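Local coordinates for alkyltransferase-like protein 1 (Schizosaccharomyces pombe, PDB 3GVA) that recognises O6-alkylguanine lesions in DNA, bending the duplex and rotating the damaged base into a hydrophobic pocket so that nucleotide excision repair can take over, at residues A[6-11]-A[41-47]; A[2-7]-A[34-40]; A[17-21]-A[83-87]; A[27-31]-A[104-108]. All blocks are in the same frame, centred on the assembly; numbering follows the deposited sequence.

Contact 1. Residues A[6-11]-A[41-47]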
# COMPACT_ATOMS: atom_id res chain seq x y z
N PHE A 6 -9.83 14.70 3.44
CA PHE A 6 -8.55 14.05 3.75
C PHE A 6 -8.38 12.79 2.90
O PHE A 6 -7.30 12.53 2.39
CB PHE A 6 -8.47 13.67 5.23
CG PHE A 6 -7.20 12.94 5.60
CD1 PHE A 6 -5.97 13.60 5.57
CD2 PHE A 6 -7.23 11.60 5.96
CE1 PHE A 6 -4.79 12.92 5.88
CE2 PHE A 6 -6.06 10.91 6.27
CZ PHE A 6 -4.84 11.57 6.23
N TYR A 7 -9.44 12.00 2.78
CA TYR A 7 -9.39 10.77 2.00
C TYR A 7 -8.97 11.04 0.56
O TYR A 7 -8.12 10.34 0.03
CB TYR A 7 -10.76 10.07 2.02
CG TYR A 7 -11.06 9.30 3.29
CD1 TYR A 7 -10.33 9.51 4.46
CD2 TYR A 7 -12.09 8.35 3.32
CE1 TYR A 7 -10.61 8.80 5.64
CE2 TYR A 7 -12.39 7.64 4.49
CZ TYR A 7 -11.64 7.86 5.64
OH TYR A 7 -11.93 7.16 6.79
N THR A 8 -9.56 12.06 -0.05
CA THR A 8 -9.22 12.40 -1.43
C THR A 8 -7.76 12.82 -1.56
O THR A 8 -7.12 12.56 -2.58
CB THR A 8 -10.15 13.51 -1.97
OG1 THR A 8 -9.93 14.73 -1.25
CG2 THR A 8 -11.61 13.10 -1.79
N LYS A 9 -7.23 13.46 -0.53
CA LYS A 9 -5.84 13.91 -0.52
C LYS A 9 -4.93 12.69 -0.43
O LYS A 9 -3.82 12.66 -1.00
CB LYS A 9 -5.61 14.83 0.68
CG LYS A 9 -4.37 15.70 0.57
CD LYS A 9 -4.20 16.59 1.80
CE LYS A 9 -3.12 17.63 1.59
NZ LYS A 9 -1.82 17.03 1.15
N VAL A 10 -5.40 11.68 0.30
CA VAL A 10 -4.66 10.43 0.45
C VAL A 10 -4.65 9.71 -0.89
O VAL A 10 -3.60 9.27 -1.36
CB VAL A 10 -5.31 9.53 1.52
CG1 VAL A 10 -4.74 8.12 1.43
CG2 VAL A 10 -5.06 10.11 2.92
N TYR A 11 -5.83 9.59 -1.52
CA TYR A 11 -5.91 8.91 -2.81
C TYR A 11 -5.06 9.59 -3.86
O TYR A 11 -4.43 8.92 -4.67
CB TYR A 11 -7.37 8.81 -3.28
CG TYR A 11 -8.27 8.13 -2.26
CD1 TYR A 11 -7.74 7.22 -1.33
CD2 TYR A 11 -9.63 8.40 -2.20
CE1 TYR A 11 -8.55 6.60 -0.38
CE2 TYR A 11 -10.45 7.79 -1.26
CZ TYR A 11 -9.90 6.90 -0.35
OH TYR A 11 -10.71 6.30 0.59
N VAL A 41 -4.83 7.51 7.38
CA VAL A 41 -4.47 7.13 6.02
C VAL A 41 -4.90 5.67 5.84
O VAL A 41 -5.50 5.31 4.83
CB VAL A 41 -2.94 7.23 5.80
CG1 VAL A 41 -2.55 6.60 4.46
CG2 VAL A 41 -2.53 8.69 5.84
N GLY A 42 -4.59 4.84 6.83
CA GLY A 42 -4.97 3.44 6.77
C GLY A 42 -6.48 3.28 6.63
O GLY A 42 -6.96 2.39 5.93
N GLN A 43 -7.22 4.15 7.29
CA GLN A 43 -8.68 4.11 7.23
C GLN A 43 -9.14 4.49 5.82
O GLN A 43 -10.02 3.85 5.25
CB GLN A 43 -9.24 5.09 8.26
CG GLN A 43 -10.45 4.59 9.04
CD GLN A 43 -10.16 3.32 9.82
OE1 GLN A 43 -9.18 3.24 10.56
NE2 GLN A 43 -11.01 2.31 9.65
N ALA A 44 -8.55 5.54 5.26
CA ALA A 44 -8.90 5.97 3.91
C ALA A 44 -8.71 4.81 2.93
O ALA A 44 -9.57 4.54 2.10
CB ALA A 44 -8.02 7.14 3.49
N MET A 45 -7.58 4.14 3.05
CA MET A 45 -7.25 3.02 2.17
C MET A 45 -8.20 1.85 2.37
O MET A 45 -8.56 1.17 1.41
CB MET A 45 -5.80 2.57 2.41
CG MET A 45 -4.78 3.62 2.06
SD MET A 45 -5.10 4.28 0.41
CE MET A 45 -4.62 2.85 -0.59
N LYS A 46 -8.61 1.63 3.61
CA LYS A 46 -9.51 0.52 3.91
C LYS A 46 -10.94 0.77 3.43
O LYS A 46 -11.69 -0.17 3.21
CB LYS A 46 -9.48 0.22 5.41
CG LYS A 46 -8.11 -0.23 5.90
CD LYS A 46 -8.12 -0.68 7.35
CE LYS A 46 -8.89 -1.98 7.52
NZ LYS A 46 -8.71 -2.58 8.88
N HIS A 47 -11.31 2.03 3.23
CA HIS A 47 -12.65 2.36 2.78
C HIS A 47 -12.78 2.43 1.25
O HIS A 47 -13.86 2.74 0.74
CB HIS A 47 -13.12 3.68 3.40
CG HIS A 47 -13.28 3.62 4.88
ND1 HIS A 47 -13.70 4.70 5.63
CD2 HIS A 47 -13.07 2.61 5.77
CE1 HIS A 47 -13.75 4.36 6.91
NE2 HIS A 47 -13.37 3.10 7.02

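Contact 2. Residues A[2-7]-A[34-40]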
# COMPACT_ATOMS: atom_id res chain seq x y z
N ARG A 2 -13.77 16.49 8.43
CA ARG A 2 -12.52 16.78 7.65
C ARG A 2 -12.07 15.57 6.85
O ARG A 2 -11.43 15.71 5.81
CB ARG A 2 -11.40 17.21 8.61
CG ARG A 2 -10.06 17.41 7.91
CD ARG A 2 -10.17 18.44 6.79
NE ARG A 2 -9.39 18.06 5.62
CZ ARG A 2 -8.07 17.83 5.62
NH1 ARG A 2 -7.45 17.48 4.50
NH2 ARG A 2 -7.38 17.93 6.75
N MET A 3 -12.41 14.38 7.33
CA MET A 3 -12.04 13.14 6.67
C MET A 3 -12.44 13.07 5.20
O MET A 3 -11.68 12.55 4.38
CB MET A 3 -12.63 11.95 7.42
CG MET A 3 -11.94 11.63 8.73
SD MET A 3 -10.20 11.15 8.53
CE MET A 3 -9.36 12.70 8.97
N ASP A 4 -13.62 13.57 4.86
CA ASP A 4 -14.06 13.52 3.47
C ASP A 4 -12.99 14.08 2.53
O ASP A 4 -12.63 13.45 1.53
CB ASP A 4 -15.39 14.27 3.28
CG ASP A 4 -15.28 15.75 3.61
OD1 ASP A 4 -16.16 16.51 3.16
OD2 ASP A 4 -14.33 16.15 4.33
N GLU A 5 -12.47 15.26 2.85
CA GLU A 5 -11.44 15.85 2.01
C GLU A 5 -10.07 15.19 2.23
O GLU A 5 -9.25 15.14 1.31
CB GLU A 5 -11.34 17.36 2.24
CG GLU A 5 -10.62 18.06 1.10
CD GLU A 5 -10.85 19.56 1.05
OE1 GLU A 5 -12.01 20.00 1.23
OE2 GLU A 5 -9.87 20.29 0.79
N PHE A 6 -9.83 14.70 3.44
CA PHE A 6 -8.55 14.05 3.75
C PHE A 6 -8.38 12.79 2.90
O PHE A 6 -7.30 12.53 2.39
CB PHE A 6 -8.47 13.67 5.23
CG PHE A 6 -7.20 12.94 5.60
CD1 PHE A 6 -5.97 13.60 5.57
CD2 PHE A 6 -7.23 11.60 5.96
CE1 PHE A 6 -4.79 12.92 5.88
CE2 PHE A 6 -6.06 10.91 6.27
CZ PHE A 6 -4.84 11.57 6.23
N TYR A 7 -9.44 12.00 2.78
CA TYR A 7 -9.39 10.77 2.00
C TYR A 7 -8.97 11.04 0.56
O TYR A 7 -8.12 10.34 0.03
CB TYR A 7 -10.76 10.07 2.02
CG TYR A 7 -11.06 9.30 3.29
CD1 TYR A 7 -10.33 9.51 4.46
CD2 TYR A 7 -12.09 8.35 3.32
CE1 TYR A 7 -10.61 8.80 5.64
CE2 TYR A 7 -12.39 7.64 4.49
CZ TYR A 7 -11.64 7.86 5.64
OH TYR A 7 -11.93 7.16 6.79
N MET A 34 0.60 15.52 6.90
CA MET A 34 -0.23 15.15 8.05
C MET A 34 0.46 13.99 8.77
O MET A 34 -0.14 12.93 9.00
CB MET A 34 -1.61 14.70 7.57
CG MET A 34 -2.30 15.69 6.64
SD MET A 34 -3.71 16.49 7.42
CE MET A 34 -2.88 17.75 8.34
N PRO A 35 1.73 14.19 9.16
CA PRO A 35 2.57 13.20 9.85
C PRO A 35 1.95 12.37 10.97
O PRO A 35 2.39 11.25 11.22
CB PRO A 35 3.77 14.02 10.31
CG PRO A 35 3.22 15.41 10.42
CD PRO A 35 2.38 15.51 9.19
N SER A 36 0.94 12.89 11.66
CA SER A 36 0.33 12.14 12.75
C SER A 36 -0.93 11.38 12.34
O SER A 36 -1.57 10.75 13.18
CB SER A 36 -0.03 13.08 13.90
OG SER A 36 -1.11 13.92 13.55
N TYR A 37 -1.26 11.43 11.06
CA TYR A 37 -2.48 10.77 10.57
C TYR A 37 -2.29 9.43 9.88
O TYR A 37 -3.11 9.06 9.03
CB TYR A 37 -3.22 11.72 9.62
CG TYR A 37 -3.82 12.93 10.31
CD1 TYR A 37 -3.01 13.88 10.92
CD2 TYR A 37 -5.20 13.10 10.38
CE1 TYR A 37 -3.56 14.98 11.59
CE2 TYR A 37 -5.77 14.20 11.04
CZ TYR A 37 -4.94 15.13 11.64
OH TYR A 37 -5.48 16.22 12.30
N ALA A 38 -1.25 8.69 10.24
CA ALA A 38 -0.99 7.40 9.61
C ALA A 38 -2.18 6.45 9.75
O ALA A 38 -2.52 5.75 8.81
CB ALA A 38 0.27 6.77 10.19
N ARG A 39 -2.83 6.43 10.91
CA ARG A 39 -3.96 5.52 11.07
C ARG A 39 -5.14 5.98 10.23
O ARG A 39 -5.92 5.16 9.74
CB ARG A 39 -4.35 5.38 12.54
CG ARG A 39 -3.33 4.58 13.36
CD ARG A 39 -3.81 4.30 14.78
NE ARG A 39 -4.91 3.35 14.82
CZ ARG A 39 -5.63 3.08 15.91
NH1 ARG A 39 -5.37 3.70 17.05
NH2 ARG A 39 -6.61 2.19 15.86
N GLN A 40 -5.27 7.29 10.06
CA GLN A 40 -6.35 7.85 9.24
C GLN A 40 -6.10 7.46 7.79
O GLN A 40 -7.04 7.14 7.06
CB GLN A 40 -6.40 9.38 9.36
CG GLN A 40 -6.98 9.89 10.67
CD GLN A 40 -6.12 9.56 11.87
OE1 GLN A 40 -4.91 9.77 11.85
NE2 GLN A 40 -6.75 9.05 12.92

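Contact 3. Residues A[17-21]-A[83-87]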
# COMPACT_ATOMS: atom_id res chain seq x y z
N ILE A 17 2.29 7.24 -6.51
CA ILE A 17 3.31 6.20 -6.33
C ILE A 17 3.56 5.64 -7.73
O ILE A 17 2.62 5.20 -8.41
CB ILE A 17 2.81 5.04 -5.42
CG1 ILE A 17 2.35 5.58 -4.07
CG2 ILE A 17 3.94 4.03 -5.20
CD1 ILE A 17 1.71 4.54 -3.17
N PRO A 18 4.81 5.66 -8.19
CA PRO A 18 5.03 5.13 -9.54
C PRO A 18 4.93 3.62 -9.72
O PRO A 18 5.04 2.84 -8.77
CB PRO A 18 6.40 5.69 -9.91
CG PRO A 18 7.09 5.80 -8.60
CD PRO A 18 6.02 6.34 -7.69
N TYR A 19 4.69 3.24 -10.97
CA TYR A 19 4.59 1.85 -11.37
C TYR A 19 5.83 1.11 -10.85
O TYR A 19 6.94 1.62 -10.96
CB TYR A 19 4.57 1.80 -12.90
CG TYR A 19 4.43 0.43 -13.52
CD1 TYR A 19 3.18 -0.10 -13.81
CD2 TYR A 19 5.56 -0.32 -13.86
CE1 TYR A 19 3.05 -1.34 -14.43
CE2 TYR A 19 5.44 -1.56 -14.48
CZ TYR A 19 4.18 -2.06 -14.76
OH TYR A 19 4.05 -3.28 -15.39
N GLY A 20 5.63 -0.06 -10.25
CA GLY A 20 6.76 -0.82 -9.75
C GLY A 20 7.34 -0.37 -8.42
O GLY A 20 8.31 -0.94 -7.95
N LYS A 21 6.74 0.65 -7.80
CA LYS A 21 7.20 1.14 -6.51
C LYS A 21 6.10 0.99 -5.46
O LYS A 21 4.96 0.72 -5.80
CB LYS A 21 7.60 2.62 -6.62
CG LYS A 21 8.80 2.87 -7.52
CD LYS A 21 10.07 2.29 -6.93
CE LYS A 21 11.26 2.51 -7.84
NZ LYS A 21 12.49 1.89 -7.25
N GLU A 83 3.35 -8.25 -8.49
CA GLU A 83 4.21 -9.07 -9.33
C GLU A 83 4.18 -8.60 -10.79
O GLU A 83 5.20 -8.64 -11.48
CB GLU A 83 3.82 -10.54 -9.21
CG GLU A 83 4.16 -11.11 -7.83
CD GLU A 83 4.03 -12.62 -7.75
OE1 GLU A 83 2.91 -13.13 -7.96
OE2 GLU A 83 5.05 -13.30 -7.48
N GLU A 84 3.03 -8.13 -11.26
CA GLU A 84 2.91 -7.64 -12.63
C GLU A 84 3.76 -6.39 -12.88
O GLU A 84 4.18 -6.13 -14.00
CB GLU A 84 1.45 -7.35 -12.97
CG GLU A 84 0.61 -8.59 -13.16
CD GLU A 84 -0.86 -8.28 -13.32
OE1 GLU A 84 -1.64 -9.22 -13.60
OE2 GLU A 84 -1.24 -7.11 -13.14
N GLU A 85 4.01 -5.62 -11.82
CA GLU A 85 4.82 -4.41 -11.96
C GLU A 85 6.31 -4.67 -11.66
O GLU A 85 7.08 -3.74 -11.44
CB GLU A 85 4.26 -3.29 -11.07
CG GLU A 85 2.82 -2.93 -11.43
CD GLU A 85 2.23 -1.80 -10.60
OE1 GLU A 85 1.00 -1.59 -10.70
OE2 GLU A 85 2.98 -1.13 -9.86
N GLY A 86 6.69 -5.95 -11.67
CA GLY A 86 8.08 -6.31 -11.44
C GLY A 86 8.57 -6.50 -10.00
O GLY A 86 9.76 -6.67 -9.78
N VAL A 87 7.66 -6.47 -9.04
CA VAL A 87 8.05 -6.63 -7.64
C VAL A 87 8.28 -8.09 -7.30
O VAL A 87 7.41 -8.93 -7.54
CB VAL A 87 6.98 -6.07 -6.69
CG1 VAL A 87 7.48 -6.10 -5.25
CG2 VAL A 87 6.57 -4.68 -7.11
O HOH W 1 4.46 -1.52 -7.53

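Contact 4. Residues A[27-31]-A[104-108]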
# COMPACT_ATOMS: atom_id res chain seq x y z
N GLU A 27 4.49 6.81 5.43
CA GLU A 27 5.16 7.60 4.41
C GLU A 27 4.18 8.55 3.73
O GLU A 27 4.48 9.72 3.51
CB GLU A 27 5.80 6.69 3.36
CG GLU A 27 7.02 5.94 3.84
CD GLU A 27 8.19 6.86 4.12
OE1 GLU A 27 8.56 7.02 5.30
OE2 GLU A 27 8.74 7.43 3.15
N ILE A 28 3.01 8.03 3.38
CA ILE A 28 2.01 8.85 2.71
C ILE A 28 1.54 9.98 3.61
O ILE A 28 1.40 11.13 3.17
CB ILE A 28 0.80 8.00 2.27
CG1 ILE A 28 1.23 7.00 1.20
CG2 ILE A 28 -0.34 8.90 1.77
CD1 ILE A 28 1.69 7.63 -0.12
N ALA A 29 1.30 9.67 4.88
CA ALA A 29 0.85 10.67 5.84
C ALA A 29 1.85 11.81 5.94
O ALA A 29 1.48 12.97 5.98
CB ALA A 29 0.63 10.04 7.20
N ARG A 30 3.14 11.47 5.97
CA ARG A 30 4.19 12.48 6.05
C ARG A 30 4.30 13.22 4.72
O ARG A 30 4.62 14.41 4.68
CB ARG A 30 5.53 11.82 6.41
CG ARG A 30 5.61 11.30 7.85
CD ARG A 30 7.02 10.81 8.21
NE ARG A 30 7.34 9.47 7.68
CZ ARG A 30 6.87 8.33 8.19
NH1 ARG A 30 6.06 8.35 9.25
NH2 ARG A 30 7.21 7.17 7.65
N TYR A 31 4.00 12.51 3.64
CA TYR A 31 4.07 13.11 2.31
C TYR A 31 2.98 14.16 2.07
O TYR A 31 3.23 15.17 1.41
CB TYR A 31 3.95 12.02 1.23
CG TYR A 31 4.02 12.56 -0.17
CD1 TYR A 31 5.18 13.15 -0.66
CD2 TYR A 31 2.92 12.47 -1.03
CE1 TYR A 31 5.25 13.64 -1.96
CE2 TYR A 31 2.98 12.95 -2.33
CZ TYR A 31 4.15 13.53 -2.78
OH TYR A 31 4.22 13.99 -4.08
N TYR A 104 12.07 -1.31 -3.09
CA TYR A 104 10.97 -0.80 -3.91
C TYR A 104 10.31 0.46 -3.35
O TYR A 104 9.44 1.04 -3.99
CB TYR A 104 9.90 -1.88 -4.10
CG TYR A 104 10.41 -3.12 -4.78
CD1 TYR A 104 10.94 -4.19 -4.04
CD2 TYR A 104 10.36 -3.24 -6.17
CE1 TYR A 104 11.42 -5.34 -4.69
CE2 TYR A 104 10.83 -4.38 -6.82
CZ TYR A 104 11.36 -5.43 -6.07
OH TYR A 104 11.77 -6.57 -6.72
N MET A 105 10.72 0.86 -2.15
CA MET A 105 10.19 2.05 -1.50
C MET A 105 10.23 3.26 -2.42
O MET A 105 11.27 3.58 -3.00
CB MET A 105 11.01 2.35 -0.25
CG MET A 105 10.63 3.64 0.44
SD MET A 105 9.15 3.45 1.41
CE MET A 105 9.88 3.16 3.00
N TRP A 106 9.10 3.95 -2.55
CA TRP A 106 9.02 5.14 -3.38
C TRP A 106 9.72 6.28 -2.67
O TRP A 106 9.62 6.42 -1.45
CB TRP A 106 7.56 5.54 -3.61
CG TRP A 106 7.39 6.86 -4.33
CD1 TRP A 106 8.10 7.30 -5.41
CD2 TRP A 106 6.41 7.87 -4.05
NE1 TRP A 106 7.61 8.52 -5.83
CE2 TRP A 106 6.57 8.89 -5.02
CE3 TRP A 106 5.40 8.01 -3.09
CZ2 TRP A 106 5.77 10.03 -5.05
CZ3 TRP A 106 4.59 9.15 -3.12
CH2 TRP A 106 4.79 10.15 -4.10
N LYS A 107 10.43 7.10 -3.44
CA LYS A 107 11.12 8.25 -2.89
C LYS A 107 10.65 9.50 -3.64
O LYS A 107 11.14 9.80 -4.74
CB LYS A 107 12.63 8.08 -3.01
CG LYS A 107 13.33 7.93 -1.67
CD LYS A 107 14.70 7.30 -1.81
CE LYS A 107 14.59 5.83 -2.20
NZ LYS A 107 13.77 5.07 -1.21
N PRO A 108 9.69 10.23 -3.07
CA PRO A 108 9.13 11.46 -3.65
C PRO A 108 10.21 12.40 -4.19
O PRO A 108 10.19 12.69 -5.41
CB PRO A 108 8.36 12.07 -2.47
CG PRO A 108 7.86 10.85 -1.75
CD PRO A 108 9.07 9.93 -1.76

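Contact 1. Residues A[6-11]-A[41-47]
Tyr-7 and Tyr-11 both place CG anti to their own carbonyl carbon (chi1 -79° and -55°), a choice that sends their rings from helix 3-14 to Ala-44 by two different routes. Tyr-7 presents a face: Ala-44 CA sits over the middle of the ring as a CH-pi contact, 3.6 Å from the centroid, and Ala-44 CB lies 3.4 Å from Tyr-7 CD1. Tyr-11 instead uses its hydroxyl, and Tyr-11 OH donates to Ala-44 O at 2.6 Å from above the carbonyl plane. The opposite face of that plane receives His-47 N, 3.3 Å from Ala-44 O, so the last turn of helix 38-46 shares its acceptor with a side chain from another helix. Met-45 SD lies at the edge of the Tyr-11 ring, 4.2 Å from CE1, a Met-aromatic contact. Deeper in, Val-10 CG1 is 4.0 Å from both Ala-44 CB and Met-45 SD, while Phe-6 brings the edge of its ring, CZ foremost, to within 3.7 Å of Val-41 CG2. In this example two helices crossing at -82°, with 9.3 Å between the axes of the segments, meet at a small residue, Ala-44. Helix 38-46 is the recognition helix of the helix-turn-helix, and Val-41 and Met-45 also touch Tyr-25 of helix 25-31, which packs beside both partners.

Contact 2. Residues A[2-7]-A[34-40]
Arg-2 O accepts the backbone N-H of Phe-6 at 3.0 Å and, weakly, that of Glu-5, starting the helix that carries Phe-6 to residues 34-40. These span the end of the turn of the helix-turn-helix and the start of its recognition helix: a type I beta turn from Met-34 to Tyr-37, closed by Tyr-37 N to Met-34 O at 2.8 Å, delivers Tyr-37 to the N-cap position of helix 38-46. Arg-39, the finger inferred to be required for nucleotide flipping, follows two residues later. The Phe-6 ring fits between three side chains. Met-34 CG lies at its edge, 3.8 Å from CE1; Tyr-37 CB is 3.8 Å from CZ, with CD2 farther off over one face; Gln-40 CB comes within 3.5 Å of CE2. Met-34 SD, 5.0 Å from the ring centroid, adds an oblique Met-aromatic contact. Replacing Phe-6 by an alanine would probably open a gap between helix 3-14 and this turn and leave Met-34, Tyr-37 and Gln-40 without their common partner. Met-3 bends at chi2 and chi3, bringing SD and CE to Gln-40 CG, each at 4.1 Å. Arg-2 turns the edge of its guanidinium toward Met-34, with NH2 4.0 Å from SD.

Contact 3. Residues A[17-21]-A[83-87]
Glu-85, in the Schellman motif that ends helix 73-84, reaches the type II beta turn formed by Pro-18 to Lys-21, so the contact joins a helix C-terminus to a tight turn. Its carboxylate receives Gly-20 N at 2.9 Å from OE2, almost perfectly straight at 177°, on the anti side of the group and somewhat out of its plane. Glu-85 OE2 also takes a water at 2.8 Å, which donates in turn to Lys-21 O at 2.9 Å, and it forms a salt bridge with Arg-58; OE1 is bonded to His-57. This set of partners fixes the carboxylate and is likely to favour its ionised form. Tyr-19 packs against the same side chain: chi1 of -178° carries its ring to the glutamate, so that Glu-85 CG lies over one face, 3.4 Å from CE1, and the carboxylate stacks with only 16° between the planes. Gly-20 and Gly-86 both have positive phi, which suits glycine, and a side chain on Gly-20 would crowd Glu-85 O. In the chain the turn belongs to the loop linking helices 3-14 and 25-31, with Pro-18 resting on Trp-106, while beyond the end of helix 73-84 Val-87 packs on Leu-99.

Contact 4. Residues A[27-31]-A[104-108]
Aromatic contact dominates: the six-membered ring of Trp-106 points its edge at the face of Tyr-31 in a T-shaped pair, with planes at 66° and centroids 5.0 Å apart. The touching atom is Trp-106 CH2, 3.7 Å from Tyr-31 CZ. Because Tyr-31 has CG opposite its backbone N (chi1 -180°), the ring stands out from helix 25-31 toward the tail.

Apolar packing adds to this. Pro-108 slides past Tyr-31, with CB 3.5 Å from CE1, and its CG also lies over a face of the Trp-106 ring, so proline and tyrosine both meet the indole. Ile-28 CD1 reaches the indole edge at CZ3, a looser 4.4 Å. At the other end, Glu-27 and Met-105 cross at about a right angle, with Glu-27 CG 4.1 Å from Met-105 SD.

No hydrogen bond or salt bridge crosses between the two segments. Arg-30 NH2 donates to Glu-27 OE1 at 2.7 Å in a salt bridge between residues three apart on the same helix, about one turn, the oxygen lying in the guanidinium plane, which leaves the aliphatic part of the glutamate to meet the methionine. A serine in place of Tyr-31 has no ring to offer, and the indole edge of Trp-106 and Pro-108 would probably be left without their partner and freer to shift.

In the fold, the tail 104-108 runs along helix 25-31, tied to Val-22 by backbone bonds from Tyr-104 and Trp-106, while Ile-28 and Tyr-31 also touch Ala-13 of helix 3-14.

How the contacts relate
The four contacts form a chain of packing that runs from the recognition helix to the end of helix 73-84. Contacts 1 and 2 share Phe-6 and Tyr-7, and their centres lie about 7 Å apart. Contact 4 joins them through helix 25-31: Ala-29 CB packs 3.7 Å from Val-41 CG2 of contact 1, and Ala-29 O probably accepts a hydrogen bond from Met-34 N of contact 2 at 2.8 Å. Contact 3 meets contact 4 where Pro-18 packs on Trp-106, but its centre is about 25 Å from that of contact 2. The inferred flipping residues lie at the contact 1 and 2 end: Arg-39 lies within segment 34-40 of contact 2, and Tyr-25 is about 4 Å from Met-45, side chain to side chain.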